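Local atomic coordinates of ABC-type phosphate transport system, periplasmic component (Lactobacillus brevis, PDB entry 4ECF), a protein that probably binds inorganic phosphate outside the cytoplasmic membrane and hands it to a PstSACB-type ABC transporter for import. Residues L96-N99 with Q100-I104; F137-G141 with L142-R146; L45-I48 with Q49-A52; S58-F61 with A62-K66; E194-T198 with T199-R203. One frame throughout, in Å; residues are numbered along the deposited sequence.

All five contacts are local, and together they illustrate how a two-lobed phosphate-binding protein begins and ends its helices and turns its loops. Interactions 1 and 2 touch: L101 CG lies 3.8 Å from L142 CD2, and I102 packs on H145, which joins the start of helix 98-105 to the turn that follows helix 132-140. Interaction 5 meets interaction 2 where R203 NH1 comes within 2.9 Å of F140 O, beside a shared ethanediol. Interactions 3 and 4 adjoin through L45, S46 and Q65, and interaction 3 lies about 36 Å from interaction 1, centre to centre. Interaction 4 is beside the bound phosphate, through D59.

Interaction 1 of 5, residues L96-N99 with Q100-I104; sequences LSTN and QLIKI
S97 and Q100 face each other across the first turn of helix 98-105 and form a capping box, with S97 as the N-cap residue. From CB outward, the Q100 side chain packs first against S97 OG, and CG comes closer to the same hydroxyl, at 3.3 Å from S97 OG. Beyond CG the chain is extended and runs back past the start of the helix, where the amide oxygen takes up the backbone N-H of S97. That bond, S97 N to Q100 OE1, is 2.8 Å long and nearly straight at 170°, with the donor slightly tilted from the carbonyl plane. OE1 also rests against CA of L96. In return Q100 N donates to S97 OG over 3.0 Å, a bond made possible because chi1 of S97, 64°, tucks the hydroxyl between its own N and carbonyl carbon. The box thus occupies a backbone N-H on each side of the helix start.

On the side facing strand 183-187, L96 CD1 meets L101 CD1 and I104 CD1, the side chains crossing at about a right angle; L185 and L187 of that strand continue this apolar patch. On another side, T98 and I102 run side by side, with T98 CG2 3.7 Å from I102 CD1. The lysine chain of K103 crosses N99, bringing its CE to 3.4 Å from N99 OD1.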
# COMPACT_ATOMS: atom_id res chain seq x y z
N LEU A 96 -19.90 3.06 -0.43
CA LEU A 96 -20.06 4.50 -0.12
C LEU A 96 -19.79 5.32 -1.36
O LEU A 96 -19.01 4.90 -2.22
CB LEU A 96 -19.07 4.94 0.97
CG LEU A 96 -19.27 4.36 2.37
CD1 LEU A 96 -18.05 4.72 3.23
CD2 LEU A 96 -20.54 4.77 3.07
N SER A 97 -20.45 6.48 -1.49
CA SER A 97 -20.01 7.43 -2.52
C SER A 97 -18.73 8.13 -2.02
O SER A 97 -18.42 8.08 -0.82
CB SER A 97 -21.03 8.52 -2.77
OG SER A 97 -21.22 9.33 -1.61
N THR A 98 -18.02 8.81 -2.92
CA THR A 98 -16.87 9.62 -2.51
C THR A 98 -17.29 10.65 -1.43
O THR A 98 -16.59 10.81 -0.42
CB THR A 98 -16.23 10.32 -3.71
OG1 THR A 98 -15.59 9.34 -4.53
CG2 THR A 98 -15.20 11.39 -3.28
N ASN A 99 -18.40 11.33 -1.63
CA ASN A 99 -18.82 12.36 -0.69
C ASN A 99 -19.09 11.76 0.69
O ASN A 99 -18.72 12.36 1.71
CB ASN A 99 -20.06 13.12 -1.21
CG ASN A 99 -20.45 14.28 -0.33
OD1 ASN A 99 -21.53 14.26 0.28
ND2 ASN A 99 -19.59 15.30 -0.26
N GLN A 100 -19.75 10.59 0.74
CA GLN A 100 -19.97 9.91 2.01
C GLN A 100 -18.66 9.51 2.68
O GLN A 100 -18.51 9.68 3.87
CB GLN A 100 -20.86 8.67 1.88
CG GLN A 100 -22.30 8.97 1.47
CD GLN A 100 -23.07 7.74 1.08
OE1 GLN A 100 -22.55 6.84 0.39
NE2 GLN A 100 -24.38 7.73 1.42
N LEU A 101 -17.71 8.96 1.89
CA LEU A 101 -16.42 8.56 2.43
C LEU A 101 -15.68 9.75 3.05
O LEU A 101 -15.11 9.66 4.16
CB LEU A 101 -15.60 7.90 1.33
CG LEU A 101 -14.24 7.36 1.80
CD1 LEU A 101 -14.35 6.10 2.67
CD2 LEU A 101 -13.37 7.04 0.60
N ILE A 102 -15.72 10.89 2.37
CA ILE A 102 -15.03 12.09 2.84
C ILE A 102 -15.69 12.56 4.14
O ILE A 102 -15.03 12.84 5.12
CB ILE A 102 -15.05 13.20 1.81
CG1 ILE A 102 -14.08 12.88 0.67
CG2 ILE A 102 -14.65 14.54 2.42
CD1 ILE A 102 -14.26 13.70 -0.59
N LYS A 103 -17.01 12.58 4.13
CA LYS A 103 -17.76 13.04 5.30
C LYS A 103 -17.50 12.13 6.47
O LYS A 103 -17.51 12.59 7.61
CB LYS A 103 -19.26 13.17 5.01
CG LYS A 103 -19.59 14.39 4.14
CD LYS A 103 -21.10 14.45 3.92
CE LYS A 103 -21.53 15.76 3.32
NZ LYS A 103 -23.02 15.77 3.30
N ILE A 104 -17.34 10.83 6.24
CA ILE A 104 -17.00 9.93 7.36
C ILE A 104 -15.62 10.20 7.92
O ILE A 104 -15.45 10.33 9.14
CB ILE A 104 -17.21 8.44 6.96
CG1 ILE A 104 -18.72 8.18 6.83
CG2 ILE A 104 -16.50 7.47 7.94
CD1 ILE A 104 -19.13 6.83 6.27

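Interaction 2 of 5, residues F137-G141 with L142-R146; sequences FEQFG and LANHR. With EDO (1,2-ethanediol), chain L.
N144 N donates to E138 O over 2.8 Å, and L142 N to F137 O over 3.0 Å, so two backbone bonds fold residues 142-146 back on the last turn of helix 132-140. F137 O is gripped twice, by G141 N and by L142 N, the latter arriving in the carbonyl plane. L142 and N144, the two donors, belong to a type I' beta turn from L142 to H145.

A salt bridge follows on the outer side. E138 OE1 lies 3.1 Å from R146 NE, a weak hydrogen bond at 128°, with carboxylate and guanidinium planes only 19° apart. R146 is bent at chi2 and chi3, which brings its guanidinium back toward E138, and N144 O of the turn lies over one of its faces. The other carboxylate oxygen, E138 OE2, is held by S147 OG and bridged to R134.

Packing completes the contact. L142 sets its branch against the F137 ring, with L142 CG 3.7 Å from F137 CE2; F105 meets the same ring edge-to-face and Y172 stacks on it. The amide nitrogen of N144 rests on Q139, 3.4 Å from Q139 CA, and a water accepting weakly from Q139 NE2 donates to N144 OD1. With two arginines and a serine hydroxyl around it, the buried E138 carboxylate is probably kept ionised, tying the turn electrostatically to the helix that it leaves.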
# COMPACT_ATOMS: atom_id res chain seq x y z
N PHE A 137 -4.43 7.14 0.13
CA PHE A 137 -5.86 7.12 0.43
C PHE A 137 -6.39 8.56 0.54
O PHE A 137 -7.42 8.92 -0.06
CB PHE A 137 -6.13 6.31 1.70
CG PHE A 137 -7.60 6.21 2.05
CD1 PHE A 137 -8.44 5.40 1.31
CD2 PHE A 137 -8.14 6.94 3.12
CE1 PHE A 137 -9.79 5.27 1.64
CE2 PHE A 137 -9.50 6.83 3.43
CZ PHE A 137 -10.31 5.99 2.70
N GLU A 138 -5.63 9.42 1.22
CA GLU A 138 -6.06 10.84 1.35
C GLU A 138 -6.10 11.54 -0.01
O GLU A 138 -7.06 12.26 -0.32
CB GLU A 138 -5.19 11.58 2.41
CG GLU A 138 -5.41 10.98 3.82
CD GLU A 138 -4.89 11.77 5.02
OE1 GLU A 138 -3.96 12.57 4.85
OE2 GLU A 138 -5.38 11.54 6.16
N GLN A 139 -5.07 11.31 -0.84
CA GLN A 139 -5.00 11.97 -2.11
C GLN A 139 -6.08 11.46 -3.10
O GLN A 139 -6.76 12.25 -3.73
CB GLN A 139 -3.60 11.84 -2.70
CG GLN A 139 -3.48 12.46 -4.09
CD GLN A 139 -2.03 12.66 -4.52
OE1 GLN A 139 -1.10 12.11 -3.90
NE2 GLN A 139 -1.84 13.47 -5.56
N PHE A 140 -6.19 10.13 -3.26
CA PHE A 140 -7.01 9.57 -4.32
C PHE A 140 -8.36 9.03 -3.90
O PHE A 140 -9.25 8.81 -4.76
CB PHE A 140 -6.18 8.50 -5.08
CG PHE A 140 -4.94 9.06 -5.72
CD1 PHE A 140 -5.04 9.85 -6.85
CD2 PHE A 140 -3.69 8.81 -5.19
CE1 PHE A 140 -3.92 10.40 -7.42
CE2 PHE A 140 -2.55 9.37 -5.75
CZ PHE A 140 -2.67 10.16 -6.87
N GLY A 141 -8.53 8.83 -2.60
CA GLY A 141 -9.80 8.45 -1.96
C GLY A 141 -10.61 9.61 -1.37
O GLY A 141 -11.82 9.71 -1.58
N LEU A 142 -9.89 10.49 -0.68
CA LEU A 142 -10.49 11.62 0.06
C LEU A 142 -10.33 13.00 -0.61
O LEU A 142 -10.58 14.03 0.04
CB LEU A 142 -9.99 11.64 1.50
CG LEU A 142 -10.11 10.37 2.36
CD1 LEU A 142 -9.61 10.65 3.79
CD2 LEU A 142 -11.54 9.89 2.45
N ALA A 143 -9.91 13.06 -1.87
CA ALA A 143 -9.76 14.35 -2.57
C ALA A 143 -8.94 15.37 -1.75
O ALA A 143 -9.26 16.56 -1.66
CB ALA A 143 -11.10 14.94 -3.00
N ASN A 144 -7.86 14.86 -1.15
CA ASN A 144 -6.94 15.64 -0.32
C ASN A 144 -7.51 16.19 1.00
O ASN A 144 -6.87 17.02 1.63
CB ASN A 144 -6.25 16.75 -1.14
CG ASN A 144 -5.43 16.19 -2.29
OD1 ASN A 144 -5.63 16.55 -3.45
ND2 ASN A 144 -4.51 15.33 -1.97
N HIS A 145 -8.68 15.73 1.42
CA HIS A 145 -9.14 16.01 2.78
C HIS A 145 -8.27 15.28 3.80
O HIS A 145 -7.83 14.15 3.60
CB HIS A 145 -10.59 15.62 2.94
CG HIS A 145 -11.53 16.54 2.24
ND1 HIS A 145 -12.15 17.57 2.89
CD2 HIS A 145 -11.91 16.63 0.90
CE1 HIS A 145 -12.93 18.24 2.00
NE2 HIS A 145 -12.78 17.69 0.79
N ARG A 146 -7.99 15.97 4.90
CA ARG A 146 -7.31 15.40 6.08
C ARG A 146 -8.30 14.68 6.95
O ARG A 146 -9.44 15.14 7.12
CB ARG A 146 -6.70 16.51 6.95
CG ARG A 146 -5.58 17.30 6.27
CD ARG A 146 -4.35 16.44 6.02
NE ARG A 146 -4.49 15.63 4.81
CZ ARG A 146 -4.06 15.98 3.59
NH1 ARG A 146 -3.42 17.13 3.37
NH2 ARG A 146 -4.27 15.16 2.59
C1 EDO L . -11.45 11.35 -4.66
O1 EDO L . -10.07 11.71 -4.38
C2 EDO L . -11.93 11.95 -5.98
O2 EDO L . -12.86 13.04 -5.81
O HOH W 1 -4.14 15.96 -6.05

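Interaction 3 of 5, residues L45-I48 with Q49-A52; sequences LSQI and QEGA. With EDO (1,2-ethanediol), chain E.
S46 O is gripped by two donors near the end of helix 41-50: E50 N at 3.0 Å, and a water that lies 2.8 Å from S46 O and also accepts from Q49 NE2. The Q49 amide reaches further, with OE1 taking N69 N and NE2 giving to G67 O.

The helix closes in a Schellman motif. A52 N donates to Q47 O over 3.0 Å, the long closing bond, and its companion runs from G51 N to I48 O, also 3.0 Å, but this donor stands above the carbonyl plane, far from the line of the C=O bond. G51 has positive phi (72°), and that twist turns the chain so that both N-H groups point back into the last turn.

The side chain of Q47 follows the same reversal. Bent at chi2 (-65°), it curls over the end of the helix until Q47 OE1 lies 3.3 Å from A52 CB. Its NE2 comes to 3.6 Å from E50 OE1; the two chains run side by side with amide and carboxylate planes 70° apart.

Q49 thereby ties the helix end to the loop before strand 73-87, while Q49 O accepts from K213 of strand 205-213 and L45 packs on Q65 and I68.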
# COMPACT_ATOMS: atom_id res chain seq x y z
N LEU A 45 11.94 5.08 3.39
CA LEU A 45 12.62 6.18 2.75
C LEU A 45 13.68 6.81 3.65
O LEU A 45 14.80 7.09 3.21
CB LEU A 45 11.62 7.22 2.24
CG LEU A 45 10.69 6.75 1.11
CD1 LEU A 45 9.62 7.79 0.84
CD2 LEU A 45 11.48 6.38 -0.15
N SER A 46 13.34 7.03 4.92
CA SER A 46 14.34 7.60 5.83
C SER A 46 15.56 6.70 6.02
O SER A 46 16.71 7.19 6.04
CB SER A 46 13.70 7.91 7.18
OG SER A 46 12.74 8.95 7.04
N GLN A 47 15.33 5.39 6.12
CA GLN A 47 16.45 4.46 6.38
C GLN A 47 17.33 4.28 5.14
O GLN A 47 18.55 4.23 5.26
CB GLN A 47 15.95 3.11 6.87
CG GLN A 47 15.34 3.19 8.27
CD GLN A 47 16.37 3.55 9.30
OE1 GLN A 47 17.26 2.75 9.58
NE2 GLN A 47 16.25 4.75 9.88
N ILE A 48 16.73 4.26 3.97
CA ILE A 48 17.54 4.14 2.76
C ILE A 48 18.36 5.41 2.54
O ILE A 48 19.56 5.35 2.18
CB ILE A 48 16.75 3.66 1.53
CG1 ILE A 48 17.71 3.25 0.38
CG2 ILE A 48 15.79 4.71 1.00
CD1 ILE A 48 18.62 2.07 0.74
N GLN A 49 17.76 6.58 2.78
CA GLN A 49 18.53 7.84 2.70
C GLN A 49 19.71 7.84 3.64
O GLN A 49 20.79 8.34 3.29
CB GLN A 49 17.65 9.06 2.93
CG GLN A 49 18.38 10.34 3.27
CD GLN A 49 17.49 11.54 3.10
OE1 GLN A 49 17.26 11.94 1.97
NE2 GLN A 49 16.95 12.09 4.19
N GLU A 50 19.50 7.31 4.84
CA GLU A 50 20.58 7.22 5.83
C GLU A 50 21.67 6.20 5.47
O GLU A 50 22.75 6.19 6.07
CB GLU A 50 19.96 6.88 7.20
CG GLU A 50 20.90 7.03 8.36
CD GLU A 50 20.25 6.89 9.73
OE1 GLU A 50 19.01 7.01 9.85
OE2 GLU A 50 20.99 6.66 10.71
N GLY A 51 21.37 5.31 4.53
CA GLY A 51 22.25 4.24 4.15
C GLY A 51 22.30 3.18 5.24
O GLY A 51 23.29 2.47 5.39
N ALA A 52 21.21 3.06 6.01
CA ALA A 52 21.13 2.14 7.13
C ALA A 52 20.62 0.75 6.76
O ALA A 52 20.71 -0.19 7.56
CB ALA A 52 20.29 2.75 8.25
C1 EDO E . 17.46 -1.12 11.02
O1 EDO E . 16.85 -2.21 11.73
C2 EDO E . 16.74 -0.91 9.70
O2 EDO E . 16.42 0.47 9.43
O HOH W 2 17.11 9.86 6.61

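Interaction 4 of 5, residues S58-F61 with A62-K66; sequences SDLF and AGEQK
F61 and E64 bury the most surface here, and each binds the other at two points. E64 N donates to F61 O over 3.0 Å, from above the carbonyl plane, closing the short 3-10 turn that spans 62-64. The carboxylate then returns the grip: F61 N donates to E64 OE2 at 2.9 Å, meeting the oxygen from 41° above the carboxylate plane. To get there the E64 chain leaves CB beside its own backbone N (chi1 -61°), runs extended through CG over F61 O, and turns its head back toward the start of the turn. The same OE2 lies at the edge of the F61 ring and in its plane, 3.6 Å from F61 CD1, with ring and carboxylate planes 30° apart. The positive rim of the ring would probably favour the anionic oxygen there.

L60 supplies the apolar side. Its CB and CD2 lie against the E64 head, the two chains crossing at about a right angle, with L60 CD2 3.8 Å from E64 OE1. Beyond, L60 packs on A135 and T136 of helix 132-140, whereas F61 meets H209 edge-to-face.

Just upstream, S58 OG donates to L60 O over 2.7 Å, in the carbonyl plane and on a lone pair, which steadies the chain as it leaves strand 55-58. Between them sits D59, held by S11 OG and T41 OG1, its OD2 close to a bound phosphate ion. The loop after strand 55-58, with D59 near that ion, is consistent with the anion site of a PstS-type periplasmic binding protein.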
# COMPACT_ATOMS: atom_id res chain seq x y z
N SER A 58 8.84 1.30 -0.55
CA SER A 58 8.02 2.50 -0.52
C SER A 58 6.81 2.39 -1.47
O SER A 58 6.95 1.94 -2.61
CB SER A 58 8.85 3.70 -0.92
OG SER A 58 8.11 4.92 -0.98
N ASP A 59 5.67 2.89 -1.01
CA ASP A 59 4.49 3.09 -1.88
C ASP A 59 4.46 4.43 -2.57
O ASP A 59 3.54 4.70 -3.35
CB ASP A 59 3.16 2.99 -1.06
CG ASP A 59 3.15 1.85 -0.10
OD1 ASP A 59 3.55 0.74 -0.45
OD2 ASP A 59 2.65 2.07 1.04
N LEU A 60 5.43 5.28 -2.27
CA LEU A 60 5.47 6.65 -2.77
C LEU A 60 6.77 6.91 -3.54
O LEU A 60 7.83 6.30 -3.28
CB LEU A 60 5.35 7.67 -1.63
CG LEU A 60 4.14 7.52 -0.72
CD1 LEU A 60 4.20 8.56 0.42
CD2 LEU A 60 2.81 7.60 -1.51
N PHE A 61 6.75 7.87 -4.45
CA PHE A 61 8.01 8.43 -4.98
C PHE A 61 8.77 9.12 -3.84
O PHE A 61 8.14 9.75 -2.96
CB PHE A 61 7.74 9.37 -6.15
CG PHE A 61 7.32 8.66 -7.40
CD1 PHE A 61 6.00 8.27 -7.60
CD2 PHE A 61 8.23 8.38 -8.39
CE1 PHE A 61 5.60 7.63 -8.76
CE2 PHE A 61 7.84 7.72 -9.56
CZ PHE A 61 6.52 7.37 -9.74
N ALA A 62 10.11 9.02 -3.87
CA ALA A 62 10.92 9.52 -2.76
C ALA A 62 10.68 11.00 -2.48
O ALA A 62 10.56 11.42 -1.29
CB ALA A 62 12.39 9.25 -3.00
N GLY A 63 10.52 11.77 -3.56
CA GLY A 63 10.24 13.21 -3.46
C GLY A 63 8.93 13.64 -2.81
O GLY A 63 8.78 14.83 -2.48
N GLU A 64 8.00 12.71 -2.62
CA GLU A 64 6.73 12.96 -1.92
C GLU A 64 6.86 13.15 -0.40
O GLU A 64 5.94 13.63 0.23
CB GLU A 64 5.72 11.83 -2.22
CG GLU A 64 5.37 11.73 -3.70
CD GLU A 64 4.28 10.71 -3.96
OE1 GLU A 64 3.19 10.88 -3.37
OE2 GLU A 64 4.52 9.73 -4.69
N GLN A 65 8.00 12.73 0.17
CA GLN A 65 8.20 12.76 1.61
C GLN A 65 9.13 13.91 1.96
O GLN A 65 10.27 13.98 1.48
CB GLN A 65 8.80 11.44 2.11
CG GLN A 65 9.06 11.42 3.62
CD GLN A 65 9.29 10.02 4.14
OE1 GLN A 65 8.56 9.08 3.75
NE2 GLN A 65 10.29 9.84 5.03
N LYS A 66 8.65 14.84 2.80
CA LYS A 66 9.47 15.99 3.20
C LYS A 66 10.77 15.52 3.86
O LYS A 66 10.75 14.62 4.70
CB LYS A 66 8.72 16.90 4.18
CG LYS A 66 7.43 17.51 3.63
CD LYS A 66 7.08 18.83 4.32
CE LYS A 66 5.62 18.91 4.75
NZ LYS A 66 4.66 18.41 3.72

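Interaction 5 of 5, residues E194-T198 with T199-R203; sequences EVNVT and TNDWR. With EDO (1,2-ethanediol), chain F; EDO (1,2-ethanediol), chain L.
N196 and W202 form the close-packed side of this contact, where helix 194-198 ends and the chain doubles back against it. W202 N donates to N196 O over 2.9 Å in a nearly straight bond (174°), although it stands above the carbonyl plane. Alongside it N196 CB meets W202 CB at 3.7 Å. With CG anti to the backbone N (chi1 -176°), the indole swings past the helix and into the protein, bringing W202 CD1 to 3.9 Å from V197 CG2. There the indole N-H is held by I83 O, and F175 meets the ring edge-to-face.

The turn itself is tied by hydroxyls. T199 OG1, with chi1 at 63°, accepts from D201 N over 3.2 Å, an ST turn, while T198 OG1 donates to V195 O at 2.7 Å. N200 has positive phi and gives its N-H to V197 O, whereas the helical bond from T199 N to V195 O is already weak.

The looser side carries R203, which has no contact with residues 194-198. R203 N donates to one ethanediol O2 at 2.9 Å, and its NH1 makes a weak bond to the O1 of another; C2 of the first lies over one face of the W202 ring, offset toward the rim. D201 CB passes the N196 amide at a distance, while N196 ND2 donates to A191 O.

The division is chemical as well as spatial: N-H and hydroxyl groups occupy V195 O, N196 O and V197 O, and the indole packs on the inner side, yet W202 O is buried with no polar partner in the model, which probably carries an energetic cost.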
# COMPACT_ATOMS: atom_id res chain seq x y z
N GLU A 194 -8.74 -5.80 -9.49
CA GLU A 194 -7.56 -5.61 -10.32
C GLU A 194 -7.91 -4.91 -11.62
O GLU A 194 -7.27 -3.94 -11.99
CB GLU A 194 -6.95 -6.99 -10.65
CG GLU A 194 -5.93 -6.95 -11.81
CD GLU A 194 -5.48 -8.32 -12.31
OE1 GLU A 194 -6.30 -9.04 -12.93
OE2 GLU A 194 -4.29 -8.63 -12.11
N VAL A 195 -8.96 -5.36 -12.31
CA VAL A 195 -9.31 -4.77 -13.59
C VAL A 195 -9.62 -3.30 -13.44
O VAL A 195 -9.22 -2.46 -14.24
CB VAL A 195 -10.46 -5.54 -14.32
CG1 VAL A 195 -11.75 -5.55 -13.51
CG2 VAL A 195 -10.69 -5.00 -15.72
N ASN A 196 -10.34 -2.96 -12.36
CA ASN A 196 -10.68 -1.56 -12.18
C ASN A 196 -9.45 -0.68 -11.88
O ASN A 196 -9.45 0.51 -12.16
CB ASN A 196 -11.75 -1.42 -11.10
CG ASN A 196 -13.15 -1.84 -11.58
OD1 ASN A 196 -13.43 -1.88 -12.79
ND2 ASN A 196 -14.03 -2.14 -10.64
N VAL A 197 -8.41 -1.23 -11.25
CA VAL A 197 -7.17 -0.46 -11.04
C VAL A 197 -6.49 -0.24 -12.40
O VAL A 197 -6.04 0.87 -12.71
CB VAL A 197 -6.22 -1.20 -10.07
CG1 VAL A 197 -4.84 -0.53 -10.07
CG2 VAL A 197 -6.77 -1.25 -8.65
N THR A 198 -6.48 -1.28 -13.25
CA THR A 198 -5.77 -1.15 -14.52
C THR A 198 -6.29 -0.01 -15.38
O THR A 198 -5.55 0.60 -16.13
CB THR A 198 -5.75 -2.45 -15.35
OG1 THR A 198 -7.06 -2.73 -15.85
CG2 THR A 198 -5.17 -3.62 -14.57
N THR A 199 -7.59 0.26 -15.30
CA THR A 199 -8.21 1.32 -16.09
C THR A 199 -8.31 2.68 -15.37
O THR A 199 -8.84 3.67 -15.93
CB THR A 199 -9.64 0.91 -16.46
OG1 THR A 199 -10.40 0.75 -15.25
CG2 THR A 199 -9.65 -0.41 -17.26
N ASN A 200 -7.92 2.69 -14.09
CA ASN A 200 -8.14 3.82 -13.19
C ASN A 200 -9.63 4.09 -12.89
O ASN A 200 -9.94 5.12 -12.32
CB ASN A 200 -7.42 5.12 -13.68
CG ASN A 200 -7.20 6.13 -12.57
OD1 ASN A 200 -6.64 5.78 -11.52
ND2 ASN A 200 -7.61 7.40 -12.78
N ASP A 201 -10.52 3.15 -13.18
CA ASP A 201 -11.90 3.27 -12.69
C ASP A 201 -11.95 3.18 -11.16
O ASP A 201 -12.79 3.82 -10.52
CB ASP A 201 -12.79 2.20 -13.31
CG ASP A 201 -13.21 2.54 -14.76
OD1 ASP A 201 -13.12 3.70 -15.19
OD2 ASP A 201 -13.65 1.62 -15.47
N TRP A 202 -11.04 2.40 -10.59
CA TRP A 202 -10.71 2.46 -9.17
C TRP A 202 -9.44 3.30 -9.05
O TRP A 202 -8.41 2.94 -9.63
CB TRP A 202 -10.43 1.03 -8.63
CG TRP A 202 -10.17 1.08 -7.15
CD1 TRP A 202 -8.94 1.25 -6.50
CD2 TRP A 202 -11.16 1.07 -6.09
NE1 TRP A 202 -9.12 1.31 -5.14
CE2 TRP A 202 -10.44 1.16 -4.84
CE3 TRP A 202 -12.54 0.90 -6.05
CZ2 TRP A 202 -11.09 1.21 -3.60
CZ3 TRP A 202 -13.16 0.91 -4.80
CH2 TRP A 202 -12.45 1.04 -3.61
N ARG A 203 -9.53 4.47 -8.43
CA ARG A 203 -8.46 5.47 -8.46
C ARG A 203 -7.44 5.31 -7.34
O ARG A 203 -6.37 5.96 -7.36
CB ARG A 203 -9.05 6.87 -8.36
CG ARG A 203 -9.85 7.27 -9.61
CD ARG A 203 -10.41 8.69 -9.50
NE ARG A 203 -9.37 9.73 -9.43
CZ ARG A 203 -9.05 10.46 -8.35
NH1 ARG A 203 -9.68 10.30 -7.19
NH2 ARG A 203 -8.09 11.37 -8.44
C1 EDO F . -14.06 4.57 -7.20
O1 EDO F . -14.63 5.85 -7.56
C2 EDO F . -12.82 4.69 -6.32
O2 EDO F . -11.77 5.43 -6.94
C1 EDO L . -11.45 11.35 -4.66
O1 EDO L . -10.07 11.71 -4.38
C2 EDO L . -11.93 11.95 -5.98
O2 EDO L . -12.86 13.04 -5.81